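Local coordinates for protein AAC3-I (Uncultured bacterium, PDB 5HMN) that probably transfers an acetyl group from acetyl-coenzyme A to an amino group of aminoglycoside antibiotics, and binds coenzyme A within a GNAT fold, at residues G67-Y72 / I84-L89; I100-I105 / I134-K139. One frame throughout, in Å; residues are numbered along the deposited sequence.

Contact 1 lies at the heart of the chain, about 2 Å from its centre, and joins two antiparallel strands of the central sheet; contact 2 is about 11 Å from that centre, between two helices that flank the cofactor. Backbone bonds and a bulge hold 67-72 to 84-89, whereas 100-105 and 134-139 meet through a few side chains, with coenzyme A bridging them. The two touch where Leu89 of contact 1 lies against Leu104, Ile105 and Tyr137 of contact 2. Both also bind the cofactor, contact 1 at the pantetheine amide and contact 2 chiefly at the pyrophosphate, and both reach the second subunit.

Contact 1: G67-Y72 / I84-L89; sequences GGLAAY and IYIYDL. With COA (coenzyme A), chain J.
A classic beta bulge interrupts the antiparallel hairpin of the GNAT sheet, where Tyr87 and Asp88 together face Ala70. Ala70 O accepts from both residues: Tyr87 N donates at 2.9 Å, in the carbonyl plane, and Asp88 N at 3.3 Å. Ala70 N completes the site by donating to Asp88 O, 2.9 Å away. Beyond the bulge the pairing is regular again, Tyr72 N giving its hydrogen to Tyr85 O and Tyr85 N returning one to Tyr72 O at 2.7 Å. The extra residue moves the register by one, and the segment axes lie at 141° rather than fully antiparallel.

On one face Leu69 crosses Ile86 at about a right angle, Leu69 CD1 lying 4.0 Å from Ile86 CD1. Ala71 CB sits 3.7 Å from Ile84 CG2 on the same side. Tyr72 and Tyr87 run side by side, pointing the same way. Tyr72 CG lies beside its backbone N (chi1 -63°), which carries the ring over to Tyr87; Tyr87 CB is in the ring plane at its edge, 3.9 Å from Tyr72 CE1. Their hydroxyls bond to the second subunit, Tyr72 OH to Lys75 O and Tyr87 OH to Glu83 of that chain, while Asp88 OD2 pairs with Tyr35 OH of the same chain.

Just past the bulge Leu89 O takes a hydrogen bond of 2.7 Å from N4P of coenzyme A. A bulge in this strand is a hallmark of GNAT enzymes, and the pantetheine bonds to the strand just after it, as in relatives. The 67-72 strand is bonded on its other side to strand 54-61, and 84-89 borders strand 119-124. Leu69, Ile86 and Leu89 rest on helix 100-115, and Leu89 also meets helix 131-140.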
ATOM      1  N   GLY C  67     -12.059  13.054 -13.652  1.00 30.21           N
ATOM      2  CA  GLY C  67     -11.364  11.844 -13.251  1.00 25.11           C
ATOM      3  C   GLY C  67     -10.257  12.141 -12.270  1.00 25.34           C
ATOM      4  O   GLY C  67      -9.931  13.302 -12.024  1.00 25.73           O
ATOM      5  N   GLY C  68      -9.651  11.092 -11.720  1.00 24.57           N
ATOM      6  CA  GLY C  68      -8.569  11.286 -10.784  1.00 19.77           C
ATOM      7  C   GLY C  68      -7.914  10.013 -10.287  1.00 24.16           C
ATOM      8  O   GLY C  68      -8.370   8.901 -10.566  1.00 24.46           O
ATOM      9  N   LEU C  69      -6.842  10.195  -9.524  1.00 25.84           N
ATOM     10  CA  LEU C  69      -6.013   9.099  -9.052  1.00 25.49           C
ATOM     11  C   LEU C  69      -5.460   9.419  -7.667  1.00 33.32           C
ATOM     12  O   LEU C  69      -5.007  10.539  -7.416  1.00 34.18           O
ATOM     13  CB  LEU C  69      -4.872   8.845 -10.049  1.00 29.65           C
ATOM     14  CG  LEU C  69      -3.774   7.830  -9.745  1.00 42.12           C
ATOM     15  CD1 LEU C  69      -3.297   7.200 -11.046  1.00 34.02           C
ATOM     16  CD2 LEU C  69      -2.606   8.486  -9.015  1.00 32.74           C
ATOM     17  N   ALA C  70      -5.518   8.438  -6.770  1.00 25.21           N
ATOM     18  CA  ALA C  70      -4.891   8.546  -5.456  1.00 30.38           C
ATOM     19  C   ALA C  70      -3.853   7.439  -5.293  1.00 34.28           C
ATOM     20  O   ALA C  70      -4.146   6.267  -5.539  1.00 29.21           O
ATOM     21  CB  ALA C  70      -5.933   8.465  -4.354  1.00 26.05           C
ATOM     22  N   ALA C  71      -2.643   7.808  -4.880  1.00 33.55           N
ATOM     23  CA  ALA C  71      -1.559   6.837  -4.782  1.00 28.79           C
ATOM     24  C   ALA C  71      -0.660   7.097  -3.574  1.00 28.22           C
ATOM     25  O   ALA C  71      -0.610   8.211  -3.052  1.00 26.43           O
ATOM     26  CB  ALA C  71      -0.733   6.840  -6.058  1.00 28.64           C
ATOM     27  N   TYR C  72       0.050   6.060  -3.152  1.00 27.11           N
ATOM     28  CA  TYR C  72       0.960   6.149  -2.012  1.00 27.34           C
ATOM     29  C   TYR C  72       2.354   5.709  -2.427  1.00 29.94           C
ATOM     30  O   TYR C  72       2.524   4.638  -3.010  1.00 33.83           O
ATOM     31  CB  TYR C  72       0.461   5.285  -0.851  1.00 28.35           C
ATOM     32  CG  TYR C  72      -0.874   5.710  -0.265  1.00 27.38           C
ATOM     33  CD1 TYR C  72      -2.067   5.255  -0.804  1.00 28.66           C
ATOM     34  CD2 TYR C  72      -0.933   6.551   0.841  1.00 33.42           C
ATOM     35  CE1 TYR C  72      -3.289   5.640  -0.269  1.00 32.34           C
ATOM     36  CE2 TYR C  72      -2.145   6.938   1.384  1.00 40.17           C
ATOM     37  CZ  TYR C  72      -3.319   6.480   0.823  1.00 37.26           C
ATOM     38  OH  TYR C  72      -4.529   6.862   1.362  1.00 37.89           O
ATOM     39  N   ILE C  84       5.313   3.008  -6.091  1.00 32.19           N
ATOM     40  CA  ILE C  84       4.086   3.783  -5.954  1.00 27.20           C
ATOM     41  C   ILE C  84       2.879   2.858  -6.067  1.00 32.87           C
ATOM     42  O   ILE C  84       2.718   2.134  -7.050  1.00 34.27           O
ATOM     43  CB  ILE C  84       3.996   4.903  -7.004  1.00 30.23           C
ATOM     44  CG1 ILE C  84       5.184   5.856  -6.869  1.00 38.37           C
ATOM     45  CG2 ILE C  84       2.686   5.669  -6.866  1.00 30.17           C
ATOM     46  CD1 ILE C  84       5.175   6.976  -7.881  1.00 55.11           C
ATOM     47  N   TYR C  85       2.050   2.869  -5.033  1.00 24.74           N
ATOM     48  CA  TYR C  85       0.842   2.060  -5.014  1.00 30.35           C
ATOM     49  C   TYR C  85      -0.379   2.891  -5.400  1.00 29.37           C
ATOM     50  O   TYR C  85      -0.786   3.788  -4.667  1.00 26.91           O
ATOM     51  CB  TYR C  85       0.656   1.437  -3.628  1.00 29.94           C
ATOM     52  CG  TYR C  85      -0.617   0.642  -3.454  1.00 36.60           C
ATOM     53  CD1 TYR C  85      -1.022  -0.281  -4.407  1.00 43.57           C
ATOM     54  CD2 TYR C  85      -1.399   0.796  -2.320  1.00 45.56           C
ATOM     55  CE1 TYR C  85      -2.181  -1.016  -4.243  1.00 45.80           C
ATOM     56  CE2 TYR C  85      -2.557   0.067  -2.147  1.00 50.09           C
ATOM     57  CZ  TYR C  85      -2.945  -0.839  -3.112  1.00 60.54           C
ATOM     58  OH  TYR C  85      -4.101  -1.573  -2.944  1.00 53.60           O
ATOM     59  N   ILE C  86      -0.955   2.594  -6.558  1.00 29.20           N
ATOM     60  CA  ILE C  86      -2.226   3.193  -6.941  1.00 32.42           C
ATOM     61  C   ILE C  86      -3.348   2.602  -6.095  1.00 32.78           C
ATOM     62  O   ILE C  86      -3.649   1.408  -6.188  1.00 31.76           O
ATOM     63  CB  ILE C  86      -2.537   2.972  -8.431  1.00 26.95           C
ATOM     64  CG1 ILE C  86      -1.450   3.611  -9.300  1.00 31.75           C
ATOM     65  CG2 ILE C  86      -3.899   3.544  -8.776  1.00 31.15           C
ATOM     66  CD1 ILE C  86      -1.703   3.489 -10.799  1.00 34.18           C
ATOM     67  N   TYR C  87      -3.958   3.430  -5.254  1.00 30.20           N
ATOM     68  CA  TYR C  87      -5.056   2.954  -4.433  1.00 29.75           C
ATOM     69  C   TYR C  87      -6.377   3.034  -5.187  1.00 36.90           C
ATOM     70  O   TYR C  87      -7.051   2.024  -5.348  1.00 34.20           O
ATOM     71  CB  TYR C  87      -5.155   3.738  -3.124  1.00 30.19           C
ATOM     72  CG  TYR C  87      -6.055   3.053  -2.115  1.00 27.29           C
ATOM     73  CD1 TYR C  87      -5.534   2.173  -1.173  1.00 36.50           C
ATOM     74  CD2 TYR C  87      -7.432   3.258  -2.129  1.00 33.63           C
ATOM     75  CE1 TYR C  87      -6.362   1.532  -0.260  1.00 46.65           C
ATOM     76  CE2 TYR C  87      -8.261   2.627  -1.225  1.00 36.61           C
ATOM     77  CZ  TYR C  87      -7.726   1.766  -0.293  1.00 38.34           C
ATOM     78  OH  TYR C  87      -8.562   1.134   0.605  1.00 51.97           O
ATOM     79  N   ASP C  88      -6.743   4.236  -5.632  1.00 34.56           N
ATOM     80  CA  ASP C  88      -7.991   4.458  -6.362  1.00 41.59           C
ATOM     81  C   ASP C  88      -7.727   5.176  -7.688  1.00 27.49           C
ATOM     82  O   ASP C  88      -6.900   6.081  -7.755  1.00 27.70           O
ATOM     83  CB  ASP C  88      -8.983   5.289  -5.530  1.00 43.92           C
ATOM     84  CG  ASP C  88      -9.718   4.473  -4.466  1.00 48.08           C
ATOM     85  OD1 ASP C  88      -9.942   3.272  -4.650  1.00 48.22           O
ATOM     86  OD2 ASP C  88     -10.107   5.044  -3.429  1.00 48.52           O
ATOM     87  N   LEU C  89      -8.444   4.765  -8.727  1.00 28.53           N
ATOM     88  CA  LEU C  89      -8.343   5.382 -10.045  0.50 25.70           C
ATOM     89  C   LEU C  89      -9.711   5.348 -10.711  1.00 32.27           C
ATOM     90  O   LEU C  89     -10.316   4.285 -10.840  1.00 27.39           O
ATOM     91  CB  LEU C  89      -7.308   4.660 -10.913  0.50 33.39           C
ATOM     92  CG  LEU C  89      -7.216   5.084 -12.383  0.50 32.95           C
ATOM     93  CD1 LEU C  89      -6.772   6.527 -12.507  0.50 33.25           C
ATOM     94  CD2 LEU C  89      -6.268   4.169 -13.144  0.50 28.88           C
TER
HETATM   95  N1A COA J 500     -13.304  -2.151 -22.400  0.50 63.99           N
HETATM   96  C2A COA J 500     -12.195  -2.620 -23.030  0.50 57.83           C
HETATM   97  N3A COA J 500     -11.012  -1.992 -22.994  0.50 53.22           N
HETATM   98  C4A COA J 500     -10.931  -0.854 -22.292  0.50 58.76           C
HETATM   99  C5A COA J 500     -12.011  -0.360 -21.672  0.50 55.50           C
HETATM  100  C6A COA J 500     -13.210  -1.011 -21.732  0.50 58.61           C
HETATM  101  N6A COA J 500     -14.491  -0.757 -21.183  0.50 56.62           N
HETATM  102  N7A COA J 500     -11.654   0.763 -21.077  0.50 55.27           N
HETATM  103  C8A COA J 500     -10.359   0.988 -21.344  0.50 59.33           C
HETATM  104  N9A COA J 500      -9.923  -0.021 -22.094  0.50 59.41           N
HETATM  105  C1B COA J 500      -8.657  -0.204 -22.586  0.50 63.86           C
HETATM  106  C2B COA J 500      -8.558   0.060 -23.865  0.50 61.26           C
HETATM  107  O2B COA J 500      -7.439  -0.683 -24.398  0.50 54.44           O
HETATM  108  C3B COA J 500      -8.169   1.524 -23.927  0.50 60.80           C
HETATM  109  O3B COA J 500      -7.543   1.868 -25.027  0.50 62.21           O
HETATM  110  P3B COA J 500      -8.295   2.133 -26.379  0.50 75.08           P
HETATM  111  O7A COA J 500      -7.313   2.741 -27.279  0.50 74.04           O
HETATM  112  O8A COA J 500      -8.725   0.861 -26.938  0.50 75.68           O
HETATM  113  O9A COA J 500      -9.501   2.993 -26.255  0.50 71.50           O
HETATM  114  C4B COA J 500      -7.215   1.593 -22.670  0.50 55.84           C
HETATM  115  O4B COA J 500      -7.646   0.764 -21.792  0.50 48.61           O
HETATM  116  C5B COA J 500      -7.226   3.013 -22.069  0.50 53.80           C
HETATM  117  O5B COA J 500      -8.516   3.526 -21.886  0.50 54.70           O
HETATM  118  P1A COA J 500      -8.704   4.873 -21.149  0.50 41.33           P
HETATM  119  O1A COA J 500      -9.573   5.677 -21.949  0.50 43.46           O
HETATM  120  O2A COA J 500      -7.443   5.512 -20.985  0.50 30.75           O
HETATM  121  O3A COA J 500      -9.474   4.556 -19.876  0.50 39.25           O
HETATM  122  P2A COA J 500     -10.561   5.422 -19.218  0.50 38.88           P
HETATM  123  O4A COA J 500     -10.179   6.775 -19.240  0.50 37.60           O
HETATM  124  O5A COA J 500     -11.787   5.204 -19.880  0.50 40.45           O
HETATM  125  O6A COA J 500     -10.849   4.875 -17.801  0.50 38.99           O
HETATM  126  CBP COA J 500     -11.282   3.364 -16.046  0.50 36.71           C
HETATM  127  CCP COA J 500     -10.723   3.559 -17.467  0.50 34.75           C
HETATM  128  CDP COA J 500     -10.545   4.253 -15.064  0.50 37.93           C
HETATM  129  CEP COA J 500     -11.068   1.907 -15.595  0.50 48.39           C
HETATM  130  CAP COA J 500     -12.747   3.690 -16.087  0.50 38.46           C
HETATM  131  OAP COA J 500     -13.368   2.693 -16.776  0.50 43.85           O
HETATM  132  C9P COA J 500     -13.372   3.756 -14.727  0.50 42.46           C
HETATM  133  O9P COA J 500     -13.326   4.730 -14.084  0.50 40.23           O
HETATM  134  N8P COA J 500     -14.072   2.654 -14.195  0.50 42.26           N
HETATM  135  C7P COA J 500     -14.707   2.680 -12.944  0.50 42.54           C
HETATM  136  C6P COA J 500     -13.805   2.505 -11.708  0.50 50.43           C
HETATM  137  C5P COA J 500     -12.658   1.473 -11.798  0.50 56.93           C
HETATM  138  O5P COA J 500     -12.821   0.367 -12.258  0.50 57.06           O
HETATM  139  N4P COA J 500     -11.388   1.891 -11.281  0.50 51.26           N
HETATM  140  C3P COA J 500     -10.206   1.095 -11.269  0.50 50.58           C
HETATM  141  C2P COA J 500      -9.514   1.110  -9.881  0.50 63.14           C
HETATM  142  S1P COA J 500      -7.915   0.322 -10.004  0.50 55.48           S

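Contact 2: I100-I105 / I134-K139; sequences IATALI and IALYSK. With COA (coenzyme A), chain J.
Thr102 OG1 is held between Lys139 and the cofactor: it donates to O2A of coenzyme A at 2.7 Å and accepts from Lys139 NZ at 3.2 Å. The Thr102 hydroxyl lies beside its own backbone N (chi1 -58°), and both reach the same oxygen, since Thr102 N also donates to O2A. One residue earlier, Ala101 N bonds to O4A of the other phosphate at 3.0 Å, with an angle of 164° at the hydrogen. The first turn of helix 100-115 therefore meets the pyrophosphate with its amides, and its dipole would probably favour the negative charge.

Next to these polar bonds, Leu136 CD1 touches C5B of coenzyme A at 3.5 Å, while Leu136 CD2 meets Ala101 CB at 4.0 Å and faces Ile105 CD1 tip to tip. Ile105 CD1 also stands at the edge of the Tyr137 ring, 4.2 Å from Tyr137 CE1.

The axes of 100-105 and 134-139 come no closer than 11.3 Å, so side chains and ligand bridge the gap. Amides of Arg97 and Gly99 also bond to coenzyme A, which fits the pyrophosphate-binding loop (Arg-x-x-Gly-x-Ala) of GNAT enzymes.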
ATOM      1  N   ILE C 100      -8.163   9.328 -20.764  1.00 36.38           N
ATOM      2  CA  ILE C 100      -7.980  10.091 -19.527  1.00 28.13           C
ATOM      3  C   ILE C 100      -7.251   9.272 -18.456  1.00 25.91           C
ATOM      4  O   ILE C 100      -6.301   9.752 -17.839  1.00 31.40           O
ATOM      5  CB  ILE C 100      -9.329  10.580 -18.969  1.00 31.65           C
ATOM      6  CG1 ILE C 100      -9.961  11.598 -19.927  1.00 30.09           C
ATOM      7  CG2 ILE C 100      -9.148  11.192 -17.584  1.00 31.03           C
ATOM      8  CD1 ILE C 100     -11.316  12.114 -19.474  1.00 39.95           C
ATOM      9  N   ALA C 101      -7.693   8.038 -18.234  1.00 28.15           N
ATOM     10  CA  ALA C 101      -7.021   7.163 -17.273  1.00 30.45           C
ATOM     11  C   ALA C 101      -5.567   6.912 -17.660  1.00 34.98           C
ATOM     12  O   ALA C 101      -4.684   6.868 -16.806  1.00 27.89           O
ATOM     13  CB  ALA C 101      -7.763   5.840 -17.144  1.00 30.43           C
ATOM     14  N   THR C 102      -5.322   6.738 -18.953  1.00 31.06           N
ATOM     15  CA  THR C 102      -3.964   6.547 -19.446  1.00 36.27           C
ATOM     16  C   THR C 102      -3.113   7.784 -19.168  1.00 37.66           C
ATOM     17  O   THR C 102      -1.952   7.673 -18.762  1.00 32.86           O
ATOM     18  CB  THR C 102      -3.955   6.242 -20.960  1.00 51.23           C
ATOM     19  OG1 THR C 102      -4.750   5.077 -21.219  1.00 51.92           O
ATOM     20  CG2 THR C 102      -2.539   6.002 -21.452  1.00 55.65           C
ATOM     21  N   ALA C 103      -3.704   8.956 -19.372  1.00 32.91           N
ATOM     22  CA  ALA C 103      -3.015  10.223 -19.137  1.00 43.48           C
ATOM     23  C   ALA C 103      -2.674  10.402 -17.664  1.00 37.11           C
ATOM     24  O   ALA C 103      -1.616  10.928 -17.320  1.00 35.19           O
ATOM     25  CB  ALA C 103      -3.864  11.389 -19.632  1.00 45.50           C
ATOM     26  N   LEU C 104      -3.573   9.961 -16.790  1.00 29.70           N
ATOM     27  CA  LEU C 104      -3.330  10.026 -15.354  1.00 29.75           C
ATOM     28  C   LEU C 104      -2.136   9.155 -14.951  1.00 32.52           C
ATOM     29  O   LEU C 104      -1.293   9.563 -14.157  1.00 30.38           O
ATOM     30  CB  LEU C 104      -4.579   9.590 -14.585  1.00 30.71           C
ATOM     31  CG  LEU C 104      -5.730  10.596 -14.564  1.00 26.29           C
ATOM     32  CD1 LEU C 104      -7.005   9.934 -14.073  1.00 23.92           C
ATOM     33  CD2 LEU C 104      -5.367  11.774 -13.675  1.00 30.45           C
ATOM     34  N   ILE C 105      -2.072   7.955 -15.508  1.00 32.58           N
ATOM     35  CA  ILE C 105      -1.000   7.023 -15.179  1.00 32.83           C
ATOM     36  C   ILE C 105       0.318   7.492 -15.784  1.00 27.88           C
ATOM     37  O   ILE C 105       1.377   7.356 -15.174  1.00 36.62           O
ATOM     38  CB  ILE C 105      -1.343   5.599 -15.653  1.00 29.42           C
ATOM     39  CG1 ILE C 105      -2.591   5.102 -14.918  1.00 28.62           C
ATOM     40  CG2 ILE C 105      -0.178   4.641 -15.409  1.00 34.59           C
ATOM     41  CD1 ILE C 105      -3.067   3.739 -15.340  1.00 43.91           C
ATOM     42  N   ILE C 134      -9.027  -3.876 -16.028  1.00 46.20           N
ATOM     43  CA  ILE C 134      -8.093  -4.965 -16.296  1.00 59.56           C
ATOM     44  C   ILE C 134      -7.493  -4.846 -17.696  1.00 46.49           C
ATOM     45  O   ILE C 134      -6.303  -5.090 -17.885  1.00 52.29           O
ATOM     46  CB  ILE C 134      -8.771  -6.337 -16.141  1.00 59.24           C
ATOM     47  CG1 ILE C 134      -9.358  -6.477 -14.737  1.00 64.42           C
ATOM     48  CG2 ILE C 134      -7.783  -7.463 -16.412  1.00 53.58           C
ATOM     49  CD1 ILE C 134     -10.001  -7.817 -14.480  1.00 64.92           C
ATOM     50  N   ALA C 135      -8.312  -4.463 -18.671  1.00 47.94           N
ATOM     51  CA  ALA C 135      -7.816  -4.222 -20.023  1.00 57.85           C
ATOM     52  C   ALA C 135      -6.836  -3.055 -20.016  1.00 53.54           C
ATOM     53  O   ALA C 135      -5.846  -3.056 -20.748  1.00 61.65           O
ATOM     54  CB  ALA C 135      -8.962  -3.951 -20.981  1.00 50.83           C
ATOM     55  N   LEU C 136      -7.127  -2.063 -19.179  1.00 52.30           N
ATOM     56  CA  LEU C 136      -6.258  -0.907 -19.002  1.00 52.56           C
ATOM     57  C   LEU C 136      -4.930  -1.296 -18.365  1.00 47.92           C
ATOM     58  O   LEU C 136      -3.870  -0.869 -18.803  1.00 54.26           O
ATOM     59  CB  LEU C 136      -6.951   0.154 -18.139  1.00 48.78           C
ATOM     60  CG  LEU C 136      -6.118   1.373 -17.738  1.00 46.05           C
ATOM     61  CD1 LEU C 136      -5.991   2.351 -18.891  1.00 54.67           C
ATOM     62  CD2 LEU C 136      -6.714   2.056 -16.513  1.00 44.70           C
ATOM     63  N   TYR C 137      -4.991  -2.094 -17.309  1.00 43.71           N
ATOM     64  CA  TYR C 137      -3.783  -2.453 -16.584  1.00 41.39           C
ATOM     65  C   TYR C 137      -2.938  -3.480 -17.342  1.00 38.53           C
ATOM     66  O   TYR C 137      -1.714  -3.496 -17.212  1.00 50.28           O
ATOM     67  CB  TYR C 137      -4.146  -2.982 -15.197  1.00 45.75           C
ATOM     68  CG  TYR C 137      -4.739  -1.925 -14.295  1.00 46.18           C
ATOM     69  CD1 TYR C 137      -4.366  -0.592 -14.418  1.00 40.01           C
ATOM     70  CD2 TYR C 137      -5.677  -2.255 -13.329  1.00 47.97           C
ATOM     71  CE1 TYR C 137      -4.907   0.381 -13.596  1.00 47.96           C
ATOM     72  CE2 TYR C 137      -6.223  -1.290 -12.502  1.00 47.01           C
ATOM     73  CZ  TYR C 137      -5.835   0.026 -12.641  1.00 43.80           C
ATOM     74  OH  TYR C 137      -6.378   0.988 -11.821  1.00 52.75           O
ATOM     75  N   SER C 138      -3.588  -4.328 -18.134  1.00 39.53           N
ATOM     76  CA  SER C 138      -2.875  -5.378 -18.868  1.00 44.86           C
ATOM     77  C   SER C 138      -1.992  -4.797 -19.972  1.00 50.53           C
ATOM     78  O   SER C 138      -0.965  -5.380 -20.331  1.00 53.39           O
ATOM     79  CB  SER C 138      -3.860  -6.383 -19.468  1.00 47.58           C
ATOM     80  OG  SER C 138      -4.622  -7.015 -18.455  1.00 48.26           O
ATOM     81  N   LYS C 139      -2.396  -3.648 -20.503  1.00 42.84           N
ATOM     82  CA  LYS C 139      -1.644  -2.978 -21.555  1.00 47.01           C
ATOM     83  C   LYS C 139      -0.410  -2.260 -21.002  1.00 51.72           C
ATOM     84  O   LYS C 139       0.587  -2.096 -21.704  1.00 46.46           O
ATOM     85  CB  LYS C 139      -2.537  -1.975 -22.296  1.00 68.43           C
ATOM     86  CG  LYS C 139      -2.825  -0.714 -21.495  1.00 82.06           C
ATOM     87  CD  LYS C 139      -3.914   0.162 -22.087  1.00 87.05           C
ATOM     88  CE  LYS C 139      -3.649   1.626 -21.749  1.00 88.34           C
ATOM     89  NZ  LYS C 139      -3.870   2.532 -22.912  1.00 88.16           N
TER
HETATM   90  N1A COA J 500     -13.304  -2.151 -22.400  0.50 63.99           N
HETATM   91  C2A COA J 500     -12.195  -2.620 -23.030  0.50 57.83           C
HETATM   92  N3A COA J 500     -11.012  -1.992 -22.994  0.50 53.22           N
HETATM   93  C4A COA J 500     -10.931  -0.854 -22.292  0.50 58.76           C
HETATM   94  C5A COA J 500     -12.011  -0.360 -21.672  0.50 55.50           C
HETATM   95  C6A COA J 500     -13.210  -1.011 -21.732  0.50 58.61           C
HETATM   96  N6A COA J 500     -14.491  -0.757 -21.183  0.50 56.62           N
HETATM   97  N7A COA J 500     -11.654   0.763 -21.077  0.50 55.27           N
HETATM   98  C8A COA J 500     -10.359   0.988 -21.344  0.50 59.33           C
HETATM   99  N9A COA J 500      -9.923  -0.021 -22.094  0.50 59.41           N
HETATM  100  C1B COA J 500      -8.657  -0.204 -22.586  0.50 63.86           C
HETATM  101  C2B COA J 500      -8.558   0.060 -23.865  0.50 61.26           C
HETATM  102  O2B COA J 500      -7.439  -0.683 -24.398  0.50 54.44           O
HETATM  103  C3B COA J 500      -8.169   1.524 -23.927  0.50 60.80           C
HETATM  104  O3B COA J 500      -7.543   1.868 -25.027  0.50 62.21           O
HETATM  105  P3B COA J 500      -8.295   2.133 -26.379  0.50 75.08           P
HETATM  106  O7A COA J 500      -7.313   2.741 -27.279  0.50 74.04           O
HETATM  107  O8A COA J 500      -8.725   0.861 -26.938  0.50 75.68           O
HETATM  108  O9A COA J 500      -9.501   2.993 -26.255  0.50 71.50           O
HETATM  109  C4B COA J 500      -7.215   1.593 -22.670  0.50 55.84           C
HETATM  110  O4B COA J 500      -7.646   0.764 -21.792  0.50 48.61           O
HETATM  111  C5B COA J 500      -7.226   3.013 -22.069  0.50 53.80           C
HETATM  112  O5B COA J 500      -8.516   3.526 -21.886  0.50 54.70           O
HETATM  113  P1A COA J 500      -8.704   4.873 -21.149  0.50 41.33           P
HETATM  114  O1A COA J 500      -9.573   5.677 -21.949  0.50 43.46           O
HETATM  115  O2A COA J 500      -7.443   5.512 -20.985  0.50 30.75           O
HETATM  116  O3A COA J 500      -9.474   4.556 -19.876  0.50 39.25           O
HETATM  117  P2A COA J 500     -10.561   5.422 -19.218  0.50 38.88           P
HETATM  118  O4A COA J 500     -10.179   6.775 -19.240  0.50 37.60           O
HETATM  119  O5A COA J 500     -11.787   5.204 -19.880  0.50 40.45           O
HETATM  120  O6A COA J 500     -10.849   4.875 -17.801  0.50 38.99           O
HETATM  121  CBP COA J 500     -11.282   3.364 -16.046  0.50 36.71           C
HETATM  122  CCP COA J 500     -10.723   3.559 -17.467  0.50 34.75           C
HETATM  123  CDP COA J 500     -10.545   4.253 -15.064  0.50 37.93           C
HETATM  124  CEP COA J 500     -11.068   1.907 -15.595  0.50 48.39           C
HETATM  125  CAP COA J 500     -12.747   3.690 -16.087  0.50 38.46           C
HETATM  126  OAP COA J 500     -13.368   2.693 -16.776  0.50 43.85           O
HETATM  127  C9P COA J 500     -13.372   3.756 -14.727  0.50 42.46           C
HETATM  128  O9P COA J 500     -13.326   4.730 -14.084  0.50 40.23           O
HETATM  129  N8P COA J 500     -14.072   2.654 -14.195  0.50 42.26           N
HETATM  130  C7P COA J 500     -14.707   2.680 -12.944  0.50 42.54           C
HETATM  131  C6P COA J 500     -13.805   2.505 -11.708  0.50 50.43           C
HETATM  132  C5P COA J 500     -12.658   1.473 -11.798  0.50 56.93           C
HETATM  133  O5P COA J 500     -12.821   0.367 -12.258  0.50 57.06           O
HETATM  134  N4P COA J 500     -11.388   1.891 -11.281  0.50 51.26           N
HETATM  135  C3P COA J 500     -10.206   1.095 -11.269  0.50 50.58           C
HETATM  136  C2P COA J 500      -9.514   1.110  -9.881  0.50 63.14           C
HETATM  137  S1P COA J 500      -7.915   0.322 -10.004  0.50 55.48           S